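Local coordinates for outer membrane protein Omp121 (Bacteroides thetaiotaomicron, PDB 5FQ8) that probably imports nutrients across the bacterial outer membrane as a TonB-dependent receptor, with a plug domain held inside a beta barrel, at residues B[89-94]-B[958-963]; B[97-102]-B[109-114]; B[420-425]-B[498-503]. All blocks are in the same frame, centred on the assembly; numbering follows the deposited sequence.

From the N terminus, the chain first builds the plug domain. Residues 89-94 open contact 1. Residues 97-102 follow soon after and meet 109-114, so contact 2 closes a short loop within the plug. The chain then runs through the barrel strands, where 420-425 meets 498-503 and joins two loops in contact 3. Contact 1 closes last, when 958-963 returns to the plug from the loop that follows barrel strand 928-941. Its long loop therefore contains the other two, which follow one another in series. Contacts 1 and 2 touch through D959, which reaches N98 and Q99. Contact 3 lies apart, its centre about 40 Å from both of the other centres.

Contact 1. Residues B[89-94]-B[958-963]; sequences RGVSSL and NDLEGN
V91 CG1 is anti to the backbone N (chi1 167°), which leaves CG2 beside that N and spreads both methyls toward L960. The L960 side chain also leaves with CG anti to its N (chi1 178°), and a chi2 of 71° parts its two methyls between V91 and L94. This is a plug-to-barrel contact of a TonB-dependent receptor. Residues 89-94 belong to the plug domain, and 958-963 lie in the loop after barrel strand 928-941, before the short strand 965-966. L960 CD1 lies 3.7 Å from V91 CG2. It is 3.8 Å from V91 CG1, so one leucine methyl meets both branches of the valine. The two side chains cross at about a right angle. L960 CD2 turns the other way and meets the peptide of L94, 3.8 Å from L94 C. The contact between the segments is apolar and buried, with I744 and M798 also packing on L960. Polar bonds surround it. R89 forms salt bridges with E647, E649 and E703, which all lie on barrel strands, and V91 O accepts a bond from N699 ND2, so the plug segment is tied to the barrel on this side too. Beyond L960 the chain starts a 3-10 turn that carries it away from the plug: N963 N donates to L960 O at 2.9 Å.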
loop_
_atom_site.group_PDB
_atom_site.type_symbol
_atom_site.label_atom_id
_atom_site.label_comp_id
_atom_site.label_asym_id
_atom_site.label_seq_id
_atom_site.Cartn_x
_atom_site.Cartn_y
_atom_site.Cartn_z
ATOM N N ARG B 89 38.316 7.326 15.264
ATOM C CA ARG B 89 38.731 6.858 16.580
ATOM C C ARG B 89 37.713 5.876 17.152
ATOM O O ARG B 89 37.253 6.000 18.287
ATOM C CB ARG B 89 38.987 8.037 17.520
ATOM C CG ARG B 89 40.239 8.808 17.136
ATOM C CD ARG B 89 40.545 9.970 18.051
ATOM N NE ARG B 89 41.806 10.616 17.711
ATOM C CZ ARG B 89 42.310 11.654 18.368
ATOM N NH1 ARG B 89 41.661 12.159 19.395
ATOM N NH2 ARG B 89 43.461 12.186 17.996
ATOM N N GLY B 90 37.363 4.886 16.339
ATOM C CA GLY B 90 36.515 3.796 16.775
ATOM C C GLY B 90 35.049 4.156 16.948
ATOM O O GLY B 90 34.595 5.271 16.710
ATOM N N VAL B 91 34.302 3.154 17.390
ATOM C CA VAL B 91 32.867 3.264 17.610
ATOM C C VAL B 91 32.622 3.712 19.041
ATOM O O VAL B 91 33.063 3.061 19.985
ATOM C CB VAL B 91 32.169 1.929 17.328
ATOM C CG1 VAL B 91 30.782 1.949 17.857
ATOM C CG2 VAL B 91 32.163 1.637 15.858
ATOM N N SER B 92 31.930 4.825 19.211
ATOM C CA SER B 92 31.475 5.207 20.533
ATOM C C SER B 92 30.004 4.919 20.739
ATOM O O SER B 92 29.594 4.563 21.844
ATOM C CB SER B 92 31.723 6.687 20.770
ATOM O OG SER B 92 33.077 6.996 20.540
ATOM N N SER B 93 29.202 5.062 19.692
ATOM C CA SER B 93 27.759 4.898 19.785
ATOM C C SER B 93 27.438 3.425 19.592
ATOM O O SER B 93 27.743 2.850 18.543
ATOM C CB SER B 93 27.066 5.770 18.736
ATOM O OG SER B 93 25.671 5.892 18.960
ATOM N N LEU B 94 26.851 2.796 20.610
ATOM C CA LEU B 94 26.614 1.368 20.488
ATOM C C LEU B 94 25.507 1.085 19.500
ATOM O O LEU B 94 25.494 0.028 18.877
ATOM C CB LEU B 94 26.291 0.762 21.837
ATOM C CG LEU B 94 26.906 -0.608 22.010
ATOM C CD1 LEU B 94 28.361 -0.500 21.687
ATOM C CD2 LEU B 94 26.713 -1.041 23.433
ATOM N N ASN B 958 26.497 1.341 6.608
ATOM C CA ASN B 958 27.786 1.991 6.711
ATOM C C ASN B 958 28.145 2.369 8.129
ATOM O O ASN B 958 29.016 3.211 8.319
ATOM C CB ASN B 958 27.792 3.237 5.842
ATOM C CG ASN B 958 26.903 4.321 6.391
ATOM O OD1 ASN B 958 25.924 4.047 7.053
ATOM N ND2 ASN B 958 27.248 5.561 6.123
ATOM N N ASP B 959 27.476 1.812 9.132
ATOM C CA ASP B 959 27.891 2.133 10.485
ATOM C C ASP B 959 28.199 0.868 11.270
ATOM O O ASP B 959 28.705 -0.108 10.709
ATOM C CB ASP B 959 26.837 2.972 11.190
ATOM C CG ASP B 959 27.435 3.859 12.238
ATOM O OD1 ASP B 959 27.886 3.326 13.256
ATOM O OD2 ASP B 959 27.494 5.084 12.052
ATOM N N LEU B 960 27.906 0.879 12.569
ATOM C CA LEU B 960 28.296 -0.229 13.434
ATOM C C LEU B 960 27.706 -1.553 12.976
ATOM O O LEU B 960 28.423 -2.544 12.848
ATOM C CB LEU B 960 27.881 0.058 14.866
ATOM C CG LEU B 960 28.252 -1.116 15.743
ATOM C CD1 LEU B 960 29.723 -1.124 15.862
ATOM C CD2 LEU B 960 27.640 -0.937 17.081
ATOM N N GLU B 961 26.401 -1.597 12.725
ATOM C CA GLU B 961 25.793 -2.879 12.401
ATOM C C GLU B 961 26.345 -3.455 11.114
ATOM O O GLU B 961 26.233 -4.659 10.900
ATOM C CB GLU B 961 24.281 -2.756 12.297
ATOM C CG GLU B 961 23.585 -2.496 13.623
ATOM C CD GLU B 961 22.113 -2.241 13.487
ATOM O OE1 GLU B 961 21.523 -2.662 12.480
ATOM O OE2 GLU B 961 21.552 -1.604 14.390
ATOM N N GLY B 962 26.962 -2.634 10.271
ATOM C CA GLY B 962 27.572 -3.160 9.069
ATOM C C GLY B 962 28.794 -4.012 9.345
ATOM O O GLY B 962 29.150 -4.880 8.538
ATOM N N ASN B 963 29.440 -3.796 10.485
ATOM C CA ASN B 963 30.651 -4.530 10.792
ATOM C C ASN B 963 30.402 -6.011 10.995
ATOM O O ASN B 963 31.365 -6.775 11.041
ATOM C CB ASN B 963 31.318 -3.938 12.027
ATOM C CG ASN B 963 32.109 -2.686 11.712
ATOM O OD1 ASN B 963 32.789 -2.615 10.701
ATOM N ND2 ASN B 963 32.015 -1.688 12.571
#

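Contact 2. Residues B[97-102]-B[109-114]; sequences TNQPLY and LNNSTV
N111 reaches across to Y102 with its CG anti to the backbone N (chi1 -172°). Its CB lies 4.0 Å from Y102 CD1. The amide carbon, N111 CG, lies 3.6 Å from Y102 CE1. The amide and ring planes are 67° apart, so the two groups do not stack flat. OD1 turns to partners elsewhere in the plug, N128 ND2 and the backbone N of A130. N111 ND2 approaches the CD1-CE1 bond of the ring obliquely and also meets the aliphatic part of Q99, 3.6 Å from Q99 CB. Its polar partner here is a water that accepts from N111 ND2 at 2.8 Å. The same water donates to P100 O. The end of Q99 is engaged elsewhere, with NE2 bonded to D959 and OE1 to V86 N. The chain turns back between Y102 and L109, within the plug domain, and the two segments run roughly antiparallel. One direct bond joins them: L109 N donates to Y102 O at 2.8 Å, with an N-H...O angle of 158°. Beside it, Y102 CB packs 4.0 Å from L109 CB. A second water accepts from Y102 N and donates to L109 O. The chemistry implies one direct backbone bond, with the two chains held apart by water beyond it, so N111 reaches the backbone opposite only through water.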
loop_
_atom_site.group_PDB
_atom_site.type_symbol
_atom_site.label_atom_id
_atom_site.label_comp_id
_atom_site.label_asym_id
_atom_site.label_seq_id
_atom_site.Cartn_x
_atom_site.Cartn_y
_atom_site.Cartn_z
ATOM N N THR B 97 25.235 5.686 15.607
ATOM C CA THR B 97 25.601 6.888 14.869
ATOM C C THR B 97 27.074 7.182 15.114
ATOM O O THR B 97 27.431 7.795 16.125
ATOM C CB THR B 97 24.745 8.063 15.300
ATOM O OG1 THR B 97 23.361 7.710 15.214
ATOM C CG2 THR B 97 25.034 9.259 14.408
ATOM N N ASN B 98 27.935 6.760 14.196
ATOM C CA ASN B 98 29.358 6.986 14.377
ATOM C C ASN B 98 30.003 7.798 13.277
ATOM O O ASN B 98 31.213 8.008 13.322
ATOM C CB ASN B 98 30.101 5.655 14.506
ATOM C CG ASN B 98 29.678 4.882 15.710
ATOM O OD1 ASN B 98 30.247 5.020 16.782
ATOM N ND2 ASN B 98 28.664 4.070 15.545
ATOM N N GLN B 99 29.258 8.234 12.282
ATOM C CA GLN B 99 29.843 9.097 11.284
ATOM C C GLN B 99 30.170 10.445 11.909
ATOM O O GLN B 99 29.485 10.884 12.831
ATOM C CB GLN B 99 28.889 9.285 10.123
ATOM C CG GLN B 99 28.128 8.045 9.783
ATOM C CD GLN B 99 29.005 6.983 9.203
ATOM O OE1 GLN B 99 29.629 7.188 8.183
ATOM N NE2 GLN B 99 29.059 5.843 9.848
ATOM N N PRO B 100 31.219 11.108 11.437
ATOM C CA PRO B 100 31.495 12.471 11.885
ATOM C C PRO B 100 30.520 13.477 11.296
ATOM O O PRO B 100 29.884 13.262 10.262
ATOM C CB PRO B 100 32.909 12.718 11.363
ATOM C CG PRO B 100 32.987 11.874 10.169
ATOM C CD PRO B 100 32.244 10.635 10.498
ATOM N N LEU B 101 30.418 14.604 11.980
ATOM C CA LEU B 101 29.586 15.698 11.512
ATOM C C LEU B 101 30.247 16.355 10.311
ATOM O O LEU B 101 31.288 17.000 10.449
ATOM C CB LEU B 101 29.384 16.710 12.628
ATOM C CG LEU B 101 28.705 17.990 12.184
ATOM C CD1 LEU B 101 27.320 17.666 11.699
ATOM C CD2 LEU B 101 28.656 18.943 13.329
ATOM N N TYR B 102 29.648 16.208 9.139
ATOM C CA TYR B 102 30.114 16.921 7.965
ATOM C C TYR B 102 29.652 18.372 8.025
ATOM O O TYR B 102 28.459 18.637 8.163
ATOM C CB TYR B 102 29.585 16.254 6.702
ATOM C CG TYR B 102 30.174 14.913 6.377
ATOM C CD1 TYR B 102 29.712 13.767 6.989
ATOM C CD2 TYR B 102 31.165 14.784 5.420
ATOM C CE1 TYR B 102 30.220 12.534 6.672
ATOM C CE2 TYR B 102 31.674 13.559 5.099
ATOM C CZ TYR B 102 31.197 12.431 5.730
ATOM O OH TYR B 102 31.697 11.196 5.417
ATOM N N LEU B 109 25.915 19.355 7.320
ATOM C CA LEU B 109 25.392 18.727 6.118
ATOM C C LEU B 109 24.642 17.459 6.489
ATOM O O LEU B 109 25.064 16.719 7.376
ATOM C CB LEU B 109 26.526 18.392 5.164
ATOM C CG LEU B 109 26.153 17.785 3.825
ATOM C CD1 LEU B 109 25.597 18.876 2.974
ATOM C CD2 LEU B 109 27.356 17.142 3.168
ATOM N N ASN B 110 23.530 17.203 5.815
ATOM C CA ASN B 110 22.807 15.973 6.086
ATOM C C ASN B 110 23.601 14.796 5.548
ATOM O O ASN B 110 24.028 14.799 4.394
ATOM C CB ASN B 110 21.407 16.010 5.474
ATOM C CG ASN B 110 20.677 14.696 5.628
ATOM O OD1 ASN B 110 20.565 13.930 4.681
ATOM N ND2 ASN B 110 20.193 14.419 6.830
ATOM N N ASN B 111 23.805 13.793 6.389
ATOM C CA ASN B 111 24.565 12.612 6.025
ATOM C C ASN B 111 23.751 11.372 6.319
ATOM O O ASN B 111 24.210 10.420 6.946
ATOM C CB ASN B 111 25.901 12.584 6.756
ATOM C CG ASN B 111 26.800 11.481 6.270
ATOM O OD1 ASN B 111 26.755 11.099 5.108
ATOM N ND2 ASN B 111 27.615 10.948 7.168
ATOM N N SER B 112 22.509 11.372 5.865
ATOM C CA SER B 112 21.621 10.257 6.127
ATOM C C SER B 112 21.850 9.169 5.104
ATOM O O SER B 112 22.145 9.446 3.944
ATOM C CB SER B 112 20.173 10.717 6.100
ATOM O OG SER B 112 19.950 11.663 7.126
ATOM N N THR B 113 21.723 7.929 5.534
ATOM C CA THR B 113 22.006 6.800 4.674
ATOM C C THR B 113 20.709 6.096 4.335
ATOM O O THR B 113 19.803 6.015 5.161
ATOM C CB THR B 113 22.995 5.843 5.341
ATOM O OG1 THR B 113 23.297 4.751 4.468
ATOM C CG2 THR B 113 22.447 5.323 6.633
ATOM N N VAL B 114 20.621 5.611 3.112
ATOM C CA VAL B 114 19.442 4.938 2.611
ATOM C C VAL B 114 19.876 3.546 2.210
ATOM O O VAL B 114 20.478 3.361 1.148
ATOM C CB VAL B 114 18.802 5.693 1.443
ATOM C CG1 VAL B 114 17.756 4.852 0.784
ATOM C CG2 VAL B 114 18.192 6.987 1.929
HETATM O O HOH W 1 27.231 12.501 9.507
HETATM O O HOH W 2 26.981 15.481 8.913
#

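Contact 3. Residues B[420-425]-B[498-503]; sequences LYALYY and TIPTWF
N507 ND2 is hydrogen-bonded to both I499 O and W502 O, which braces the turn that carries P500 against L423. Across from it, Y424 N donates to L420 O at 3.0 Å in the short helix that presents A422 and L423. The contact itself is apolar. L423 has CG anti to its carbonyl carbon (chi1 -68°), which puts the branched end of the side chain against the proline ring. L423 CG lies 3.5 Å from P500 CB. The methyls follow: CD2 of L423 is 3.6 Å from CG of P500, while L423 CD1 is 3.8 Å from P500 CB. A422 CB is a looser neighbour, 4.4 Å from P500 CG. L423 CB lies over the centre of one face of the neighbouring Y424 ring, and Y370 of helix 368-374 packs on the L423 side chain. T498 OG1 is hydrogen-bonded to N627 ND2 of the second subunit, while I499 and W502 pack on Y629 of that subunit. The helix lies between strands 398-417 and 446-469, and P500 between 472-495 and 513-534. This surface contact between two interstrand loops is consistent with the long loops on the extracellular side of TonB-dependent receptor barrels.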
loop_
_atom_site.group_PDB
_atom_site.type_symbol
_atom_site.label_atom_id
_atom_site.label_comp_id
_atom_site.label_asym_id
_atom_site.label_seq_id
_atom_site.Cartn_x
_atom_site.Cartn_y
_atom_site.Cartn_z
ATOM N N LEU B 420 5.735 -14.838 -10.017
ATOM C CA LEU B 420 6.374 -16.019 -10.576
ATOM C C LEU B 420 5.440 -17.222 -10.564
ATOM O O LEU B 420 5.475 -18.052 -11.483
ATOM C CB LEU B 420 7.651 -16.318 -9.803
ATOM C CG LEU B 420 8.740 -15.250 -9.829
ATOM C CD1 LEU B 420 9.787 -15.609 -8.839
ATOM C CD2 LEU B 420 9.353 -15.136 -11.201
ATOM N N TYR B 421 4.579 -17.323 -9.547
ATOM C CA TYR B 421 3.655 -18.448 -9.476
ATOM C C TYR B 421 2.691 -18.441 -10.652
ATOM O O TYR B 421 2.519 -19.455 -11.334
ATOM C CB TYR B 421 2.889 -18.431 -8.157
ATOM C CG TYR B 421 2.031 -19.655 -7.941
ATOM C CD1 TYR B 421 2.560 -20.794 -7.378
ATOM C CD2 TYR B 421 0.703 -19.673 -8.313
ATOM C CE1 TYR B 421 1.804 -21.907 -7.179
ATOM C CE2 TYR B 421 -0.065 -20.794 -8.123
ATOM C CZ TYR B 421 0.496 -21.911 -7.554
ATOM O OH TYR B 421 -0.254 -23.040 -7.342
ATOM N N ALA B 422 2.051 -17.302 -10.907
ATOM C CA ALA B 422 1.076 -17.242 -11.983
ATOM C C ALA B 422 1.698 -17.572 -13.324
ATOM O O ALA B 422 1.085 -18.249 -14.153
ATOM C CB ALA B 422 0.446 -15.861 -12.037
ATOM N N LEU B 423 2.927 -17.122 -13.546
ATOM C CA LEU B 423 3.526 -17.236 -14.862
ATOM C C LEU B 423 4.079 -18.619 -15.137
ATOM O O LEU B 423 3.992 -19.107 -16.266
ATOM C CB LEU B 423 4.644 -16.226 -15.005
ATOM C CG LEU B 423 4.266 -14.770 -15.040
ATOM C CD1 LEU B 423 5.532 -13.973 -14.943
ATOM C CD2 LEU B 423 3.591 -14.531 -16.343
ATOM N N TYR B 424 4.675 -19.259 -14.149
ATOM C CA TYR B 424 5.517 -20.391 -14.463
ATOM C C TYR B 424 5.213 -21.648 -13.671
ATOM O O TYR B 424 5.820 -22.682 -13.960
ATOM C CB TYR B 424 7.005 -20.010 -14.283
ATOM C CG TYR B 424 7.414 -18.762 -15.051
ATOM C CD1 TYR B 424 7.382 -18.727 -16.436
ATOM C CD2 TYR B 424 7.819 -17.618 -14.390
ATOM C CE1 TYR B 424 7.745 -17.590 -17.131
ATOM C CE2 TYR B 424 8.171 -16.488 -15.076
ATOM C CZ TYR B 424 8.136 -16.472 -16.443
ATOM O OH TYR B 424 8.503 -15.323 -17.119
ATOM N N TYR B 425 4.271 -21.621 -12.729
ATOM C CA TYR B 425 4.110 -22.771 -11.846
ATOM C C TYR B 425 3.400 -23.930 -12.529
ATOM O O TYR B 425 3.879 -25.066 -12.495
ATOM C CB TYR B 425 3.361 -22.381 -10.582
ATOM C CG TYR B 425 3.209 -23.562 -9.678
ATOM C CD1 TYR B 425 4.303 -24.066 -8.987
ATOM C CD2 TYR B 425 1.982 -24.200 -9.530
ATOM C CE1 TYR B 425 4.182 -25.152 -8.166
ATOM C CE2 TYR B 425 1.852 -25.284 -8.706
ATOM C CZ TYR B 425 2.957 -25.760 -8.030
ATOM O OH TYR B 425 2.841 -26.846 -7.208
ATOM N N THR B 498 -2.155 -8.898 -10.105
ATOM C CA THR B 498 -3.168 -9.467 -10.985
ATOM C C THR B 498 -2.590 -9.755 -12.361
ATOM O O THR B 498 -2.579 -10.901 -12.811
ATOM C CB THR B 498 -4.374 -8.542 -11.084
ATOM O OG1 THR B 498 -4.996 -8.429 -9.806
ATOM C CG2 THR B 498 -5.362 -9.104 -12.046
ATOM N N ILE B 499 -2.124 -8.718 -13.049
ATOM C CA ILE B 499 -1.284 -8.869 -14.232
ATOM C C ILE B 499 0.129 -9.135 -13.739
ATOM O O ILE B 499 0.674 -8.316 -12.990
ATOM C CB ILE B 499 -1.357 -7.628 -15.133
ATOM C CG1 ILE B 499 -2.683 -7.605 -15.855
ATOM C CG2 ILE B 499 -0.285 -7.667 -16.171
ATOM C CD1 ILE B 499 -3.086 -6.282 -16.239
ATOM N N PRO B 500 0.743 -10.257 -14.116
ATOM C CA PRO B 500 1.951 -10.716 -13.416
ATOM C C PRO B 500 3.083 -9.726 -13.409
ATOM O O PRO B 500 3.792 -9.623 -12.407
ATOM C CB PRO B 500 2.331 -11.971 -14.200
ATOM C CG PRO B 500 1.054 -12.462 -14.761
ATOM C CD PRO B 500 0.301 -11.224 -15.126
ATOM N N THR B 501 3.250 -8.966 -14.482
ATOM C CA THR B 501 4.437 -8.155 -14.673
ATOM C C THR B 501 4.239 -6.691 -14.326
ATOM O O THR B 501 5.207 -6.011 -13.985
ATOM C CB THR B 501 4.894 -8.312 -16.123
ATOM O OG1 THR B 501 5.649 -9.518 -16.236
ATOM C CG2 THR B 501 5.726 -7.166 -16.577
ATOM N N TRP B 502 3.012 -6.199 -14.329
ATOM C CA TRP B 502 2.788 -4.780 -14.102
ATOM C C TRP B 502 3.012 -4.432 -12.639
ATOM O O TRP B 502 2.544 -5.138 -11.748
ATOM C CB TRP B 502 1.378 -4.400 -14.539
ATOM C CG TRP B 502 1.167 -2.935 -14.601
ATOM C CD1 TRP B 502 2.076 -1.998 -14.943
ATOM C CD2 TRP B 502 -0.037 -2.230 -14.292
ATOM N NE1 TRP B 502 1.523 -0.749 -14.866
ATOM C CE2 TRP B 502 0.223 -0.867 -14.468
ATOM C CE3 TRP B 502 -1.310 -2.623 -13.890
ATOM C CZ2 TRP B 502 -0.736 0.101 -14.253
ATOM C CZ3 TRP B 502 -2.251 -1.662 -13.671
ATOM C CH2 TRP B 502 -1.965 -0.317 -13.852
ATOM N N PHE B 503 3.755 -3.363 -12.391
ATOM C CA PHE B 503 4.111 -2.955 -11.037
ATOM C C PHE B 503 3.337 -1.679 -10.720
ATOM O O PHE B 503 3.809 -0.573 -10.966
ATOM C CB PHE B 503 5.604 -2.750 -10.901
ATOM C CG PHE B 503 6.419 -4.011 -11.040
ATOM C CD1 PHE B 503 5.951 -5.229 -10.601
ATOM C CD2 PHE B 503 7.675 -3.962 -11.610
ATOM C CE1 PHE B 503 6.716 -6.372 -10.738
ATOM C CE2 PHE B 503 8.444 -5.106 -11.744
ATOM C CZ PHE B 503 7.963 -6.310 -11.309
#